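Local coordinates for protein GCN5-related N-acetyltransferase (Arthrobacter sp., PDB 2R1I) that probably transfers an acetyl group from acetyl-coenzyme A to an amine, as members of the GNAT family do, its own substrate being unidentified, at residues 87-98 and 125-135. Numbering follows the deposited sequence. Where two conformers were deposited one is given.
With EDO (1,2-ethanediol), chain E.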
loop_
_atom_site.group_PDB
_atom_site.type_symbol
_atom_site.label_atom_id
_atom_site.label_comp_id
_atom_site.label_asym_id
_atom_site.label_seq_id
_atom_site.Cartn_x
_atom_site.Cartn_y
_atom_site.Cartn_z
ATOM N N PHE A 87 -5.788 4.092 -3.939
ATOM C CA PHE A 87 -6.675 4.140 -2.762
ATOM C C PHE A 87 -7.117 2.757 -2.387
ATOM O O PHE A 87 -7.379 1.913 -3.257
ATOM C CB PHE A 87 -7.888 4.978 -3.126
ATOM C CG PHE A 87 -7.582 6.429 -3.331
ATOM C CD1 PHE A 87 -7.116 6.894 -4.549
ATOM C CD2 PHE A 87 -7.696 7.303 -2.273
ATOM C CE1 PHE A 87 -6.785 8.246 -4.687
ATOM C CE2 PHE A 87 -7.384 8.619 -2.381
ATOM C CZ PHE A 87 -6.930 9.109 -3.608
ATOM N N ARG A 88 -7.275 2.527 -1.089
ATOM C CA ARG A 88 -7.744 1.236 -0.599
ATOM C C ARG A 88 -8.423 1.448 0.760
ATOM O O ARG A 88 -8.109 2.406 1.485
ATOM C CB ARG A 88 -6.579 0.268 -0.469
ATOM C CG ARG A 88 -5.643 0.547 0.688
ATOM C CD ARG A 88 -4.339 -0.241 0.667
ATOM N NE ARG A 88 -3.609 -0.078 1.913
ATOM C CZ ARG A 88 -2.678 0.847 2.182
ATOM N NH1 ARG A 88 -2.333 1.779 1.298
ATOM N NH2 ARG A 88 -2.076 0.830 3.357
ATOM N N PRO A 89 -9.308 0.528 1.137
ATOM C CA PRO A 89 -9.866 0.666 2.493
ATOM C C PRO A 89 -8.843 0.136 3.554
ATOM O O PRO A 89 -7.911 -0.590 3.204
ATOM C CB PRO A 89 -11.079 -0.250 2.470
ATOM C CG PRO A 89 -11.232 -0.786 1.109
ATOM C CD PRO A 89 -9.926 -0.616 0.414
ATOM N N ASN A 90 -9.176 0.307 4.821
ATOM C CA ASN A 90 -8.281 -0.076 5.921
ATOM C C ASN A 90 -9.154 -0.291 7.151
ATOM O O ASN A 90 -10.058 0.502 7.391
ATOM C CB ASN A 90 -7.243 0.992 6.113
ATOM C CG ASN A 90 -6.174 0.615 7.152
ATOM O OD1 ASN A 90 -6.436 0.750 8.338
ATOM N ND2 ASN A 90 -4.994 0.193 6.704
ATOM N N VAL A 91 -8.901 -1.331 7.961
ATOM C CA VAL A 91 -9.761 -1.580 9.113
ATOM C C VAL A 91 -9.743 -0.471 10.167
ATOM O O VAL A 91 -10.654 -0.398 10.955
ATOM C CB VAL A 91 -9.457 -2.940 9.798
ATOM C CG1 VAL A 91 -9.544 -4.065 8.809
ATOM C CG2 VAL A 91 -8.078 -2.983 10.459
ATOM N N TRP A 92 -8.712 0.387 10.167
ATOM C CA TRP A 92 -8.542 1.367 11.251
ATOM C C TRP A 92 -9.076 2.760 10.933
ATOM O O TRP A 92 -9.033 3.636 11.814
ATOM C CB TRP A 92 -7.057 1.474 11.650
ATOM C CG TRP A 92 -6.440 0.152 12.035
ATOM C CD1 TRP A 92 -5.465 -0.466 11.367
ATOM C CD2 TRP A 92 -6.730 -0.671 13.185
ATOM N NE1 TRP A 92 -5.132 -1.624 11.986
ATOM C CE2 TRP A 92 -5.872 -1.789 13.102
ATOM C CE3 TRP A 92 -7.594 -0.567 14.284
ATOM C CZ2 TRP A 92 -5.876 -2.815 14.061
ATOM C CZ3 TRP A 92 -7.604 -1.592 15.232
ATOM C CH2 TRP A 92 -6.749 -2.700 15.102
ATOM N N TYR A 93 -9.524 3.007 9.700
ATOM C CA TYR A 93 -9.902 4.354 9.271
ATOM C C TYR A 93 -11.276 4.262 8.598
ATOM O O TYR A 93 -11.593 3.253 7.949
ATOM C CB TYR A 93 -8.929 4.891 8.224
ATOM C CG TYR A 93 -7.527 5.171 8.715
ATOM C CD1 TYR A 93 -6.530 4.188 8.654
ATOM C CD2 TYR A 93 -7.192 6.454 9.180
ATOM C CE1 TYR A 93 -5.257 4.443 9.115
ATOM C CE2 TYR A 93 -5.912 6.737 9.615
ATOM C CZ TYR A 93 -4.947 5.726 9.600
ATOM O OH TYR A 93 -3.678 6.045 10.053
ATOM N N PRO A 94 -12.094 5.321 8.737
ATOM C CA PRO A 94 -13.329 5.383 7.987
ATOM C C PRO A 94 -13.166 5.667 6.544
ATOM O O PRO A 94 -13.984 5.221 5.759
ATOM C CB PRO A 94 -14.096 6.521 8.656
ATOM C CG PRO A 94 -13.051 7.387 9.269
ATOM C CD PRO A 94 -11.937 6.430 9.668
ATOM N N GLY A 95 -12.125 6.398 6.193
ATOM C CA GLY A 95 -11.831 6.667 4.791
ATOM C C GLY A 95 -10.696 5.828 4.232
ATOM O O GLY A 95 -10.121 5.024 4.945
ATOM N N PRO A 96 -10.396 6.021 2.959
ATOM C CA PRO A 96 -9.341 5.232 2.314
ATOM C C PRO A 96 -7.944 5.643 2.852
ATOM O O PRO A 96 -7.752 6.745 3.394
ATOM C CB PRO A 96 -9.447 5.622 0.841
ATOM C CG PRO A 96 -9.960 6.995 0.891
ATOM C CD PRO A 96 -10.946 7.026 2.041
ATOM N N VAL A 97 -6.982 4.742 2.659
ATOM C CA VAL A 97 -5.574 5.013 2.792
ATOM C C VAL A 97 -5.049 5.129 1.352
ATOM O O VAL A 97 -5.404 4.324 0.479
ATOM C CB VAL A 97 -4.799 3.951 3.565
ATOM C CG1 VAL A 97 -3.283 4.266 3.590
ATOM C CG2 VAL A 97 -5.360 3.876 5.017
ATOM N N ALA A 98 -4.218 6.169 1.122
ATOM C CA ALA A 98 -3.669 6.404 -0.198
ATOM C C ALA A 98 -2.179 6.107 -0.224
ATOM O O ALA A 98 -1.470 6.321 0.777
ATOM C CB ALA A 98 -3.924 7.829 -0.622
ATOM N N LEU A 125 -6.405 15.981 -2.976
ATOM C CA LEU A 125 -7.282 14.965 -3.509
ATOM C C LEU A 125 -7.557 13.853 -2.487
ATOM O O LEU A 125 -8.687 13.445 -2.336
ATOM C CB LEU A 125 -6.712 14.432 -4.809
ATOM C CG LEU A 125 -7.681 13.624 -5.666
ATOM C CD1 LEU A 125 -7.554 13.992 -7.118
ATOM C CD2 LEU A 125 -7.378 12.181 -5.428
ATOM N N VAL A 126 -6.532 13.405 -1.765
ATOM C CA VAL A 126 -6.711 12.419 -0.700
ATOM C C VAL A 126 -7.683 12.912 0.377
ATOM O O VAL A 126 -8.621 12.194 0.765
ATOM C CB VAL A 126 -5.331 11.949 -0.109
ATOM C CG1 VAL A 126 -5.543 11.020 1.111
ATOM C CG2 VAL A 126 -4.450 11.288 -1.204
ATOM N N ARG A 127 -7.474 14.153 0.844
ATOM C CA ARG A 127 -8.385 14.757 1.817
ATOM C C ARG A 127 -9.820 14.776 1.286
ATOM O O ARG A 127 -10.757 14.487 2.037
ATOM C CB ARG A 127 -7.956 16.193 2.158
ATOM C CG ARG A 127 -6.911 16.306 3.272
ATOM C CD ARG A 127 -6.820 17.773 3.901
ATOM N NE ARG A 127 -5.544 17.944 4.609
ATOM C CZ ARG A 127 -4.416 18.401 4.053
ATOM N NH1 ARG A 127 -4.377 18.781 2.765
ATOM N NH2 ARG A 127 -3.309 18.509 4.802
ATOM N N SER A 128 -9.987 15.143 0.018
ATOM C CA SER A 128 -11.308 15.239 -0.604
ATOM C C SER A 128 -12.031 13.916 -0.598
ATOM O O SER A 128 -13.260 13.890 -0.521
ATOM C CB SER A 128 -11.255 15.791 -2.045
ATOM O OG SER A 128 -10.848 14.836 -3.050
ATOM N N ARG A 129 -11.258 12.829 -0.661
ATOM C CA ARG A 129 -11.805 11.458 -0.624
ATOM C C ARG A 129 -12.070 10.961 0.825
ATOM O O ARG A 129 -12.441 9.794 1.062
ATOM C CB ARG A 129 -10.842 10.499 -1.309
ATOM C CG ARG A 129 -10.674 10.648 -2.778
ATOM C CD ARG A 129 -11.817 10.026 -3.553
ATOM N NE ARG A 129 -11.791 8.571 -3.413
ATOM C CZ ARG A 129 -11.184 7.746 -4.258
ATOM N NH1 ARG A 129 -10.528 8.247 -5.279
ATOM N NH2 ARG A 129 -11.181 6.447 -3.999
ATOM N N GLY A 130 -11.794 11.798 1.796
ATOM C CA GLY A 130 -11.964 11.450 3.183
ATOM C C GLY A 130 -10.787 10.659 3.728
ATOM O O GLY A 130 -10.906 10.044 4.760
ATOM N N GLY A 131 -9.644 10.703 3.033
ATOM C CA GLY A 131 -8.413 10.087 3.518
ATOM C C GLY A 131 -7.593 10.967 4.450
ATOM O O GLY A 131 -7.568 12.222 4.346
ATOM N N ALA A 132 -6.979 10.309 5.422
ATOM C CA ALA A 132 -6.180 10.946 6.454
ATOM C C ALA A 132 -4.736 10.444 6.467
ATOM O O ALA A 132 -3.989 10.796 7.343
ATOM C CB ALA A 132 -6.832 10.734 7.848
ATOM N N LEU A 133 -4.359 9.634 5.468
ATOM C CA LEU A 133 -3.020 9.093 5.420
ATOM C C LEU A 133 -2.591 8.881 3.981
ATOM O O LEU A 133 -3.332 8.268 3.164
ATOM C CB LEU A 133 -2.946 7.770 6.146
ATOM C CG LEU A 133 -1.594 7.107 6.392
ATOM C CD1 LEU A 133 -0.785 8.009 7.274
ATOM C CD2 LEU A 133 -1.793 5.736 7.030
ATOM N N LEU A 134 -1.404 9.434 3.692
ATOM C CA LEU A 134 -0.705 9.206 2.408
ATOM C C LEU A 134 0.645 8.538 2.651
ATOM O O LEU A 134 1.470 9.052 3.464
ATOM C CB LEU A 134 -0.531 10.532 1.679
ATOM C CG LEU A 134 0.119 10.488 0.282
ATOM C CD1 LEU A 134 -0.653 9.556 -0.638
ATOM C CD2 LEU A 134 0.214 11.962 -0.272
ATOM N N GLU A 135 0.873 7.414 1.977
ATOM C CA GLU A 135 2.060 6.594 2.169
ATOM C C GLU A 135 2.928 6.607 0.923
ATOM O O GLU A 135 2.426 6.851 -0.190
ATOM C CB GLU A 135 1.694 5.142 2.487
ATOM C CG GLU A 135 0.763 4.970 3.663
ATOM C CD GLU A 135 0.281 3.537 3.867
ATOM O OE1 GLU A 135 -0.029 2.824 2.872
ATOM O OE2 GLU A 135 0.156 3.174 5.039
HETATM C C1 EDO E . -14.822 8.833 5.205
HETATM O O1 EDO E . -13.973 9.561 6.125
HETATM C C2 EDO E . -14.373 9.152 3.776
HETATM O O2 EDO E . -14.903 8.292 2.758
HETATM O O HOH W 1 -9.990 8.192 7.303
HETATM O O HOH W 2 -7.611 7.578 6.060
#
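Arg129 lays its guanidinium flat over one face of the Phe87 ring, CZ standing 4.0 Å from the ring centroid and the planes 24° apart. Bends at chi2 and chi3 (-79° and -68°) fold the chain back over the ring in a cation-pi stack; NH1 also donates to the backbone carbonyl of Glu68, which helps fix the guanidinium there. The small Ala98 gives Val126 CG2 room to approach its CB to 3.5 Å, seating helix 109-128 on the sheet. On the sheet face that carries Val97 and Glu135, away from the helix, Arg88 reaches with an extended chain to Glu135, NH1 and NH2 both gripping OE1 (3.0 and 2.9 Å) from the same side of the carboxylate plane. Between these layers strands 97-104 and 133-139 pair in parallel: Ala98 N donates to Leu133 O (3.1 Å) and Glu135 N to Ala98 O (2.9 Å). Where the strands have not yet joined, a water links Pro96 O to Ala132 N. Gly130, at ease with positive phi, ends the helix in a Schellman motif and turns the chain toward strand 133-139, completing the beta-alpha-beta unit. Glu135, probably ionised, divides its oxygens between Arg88 and Tyr167 of the second subunit, tying strand pairing to the dimer interface.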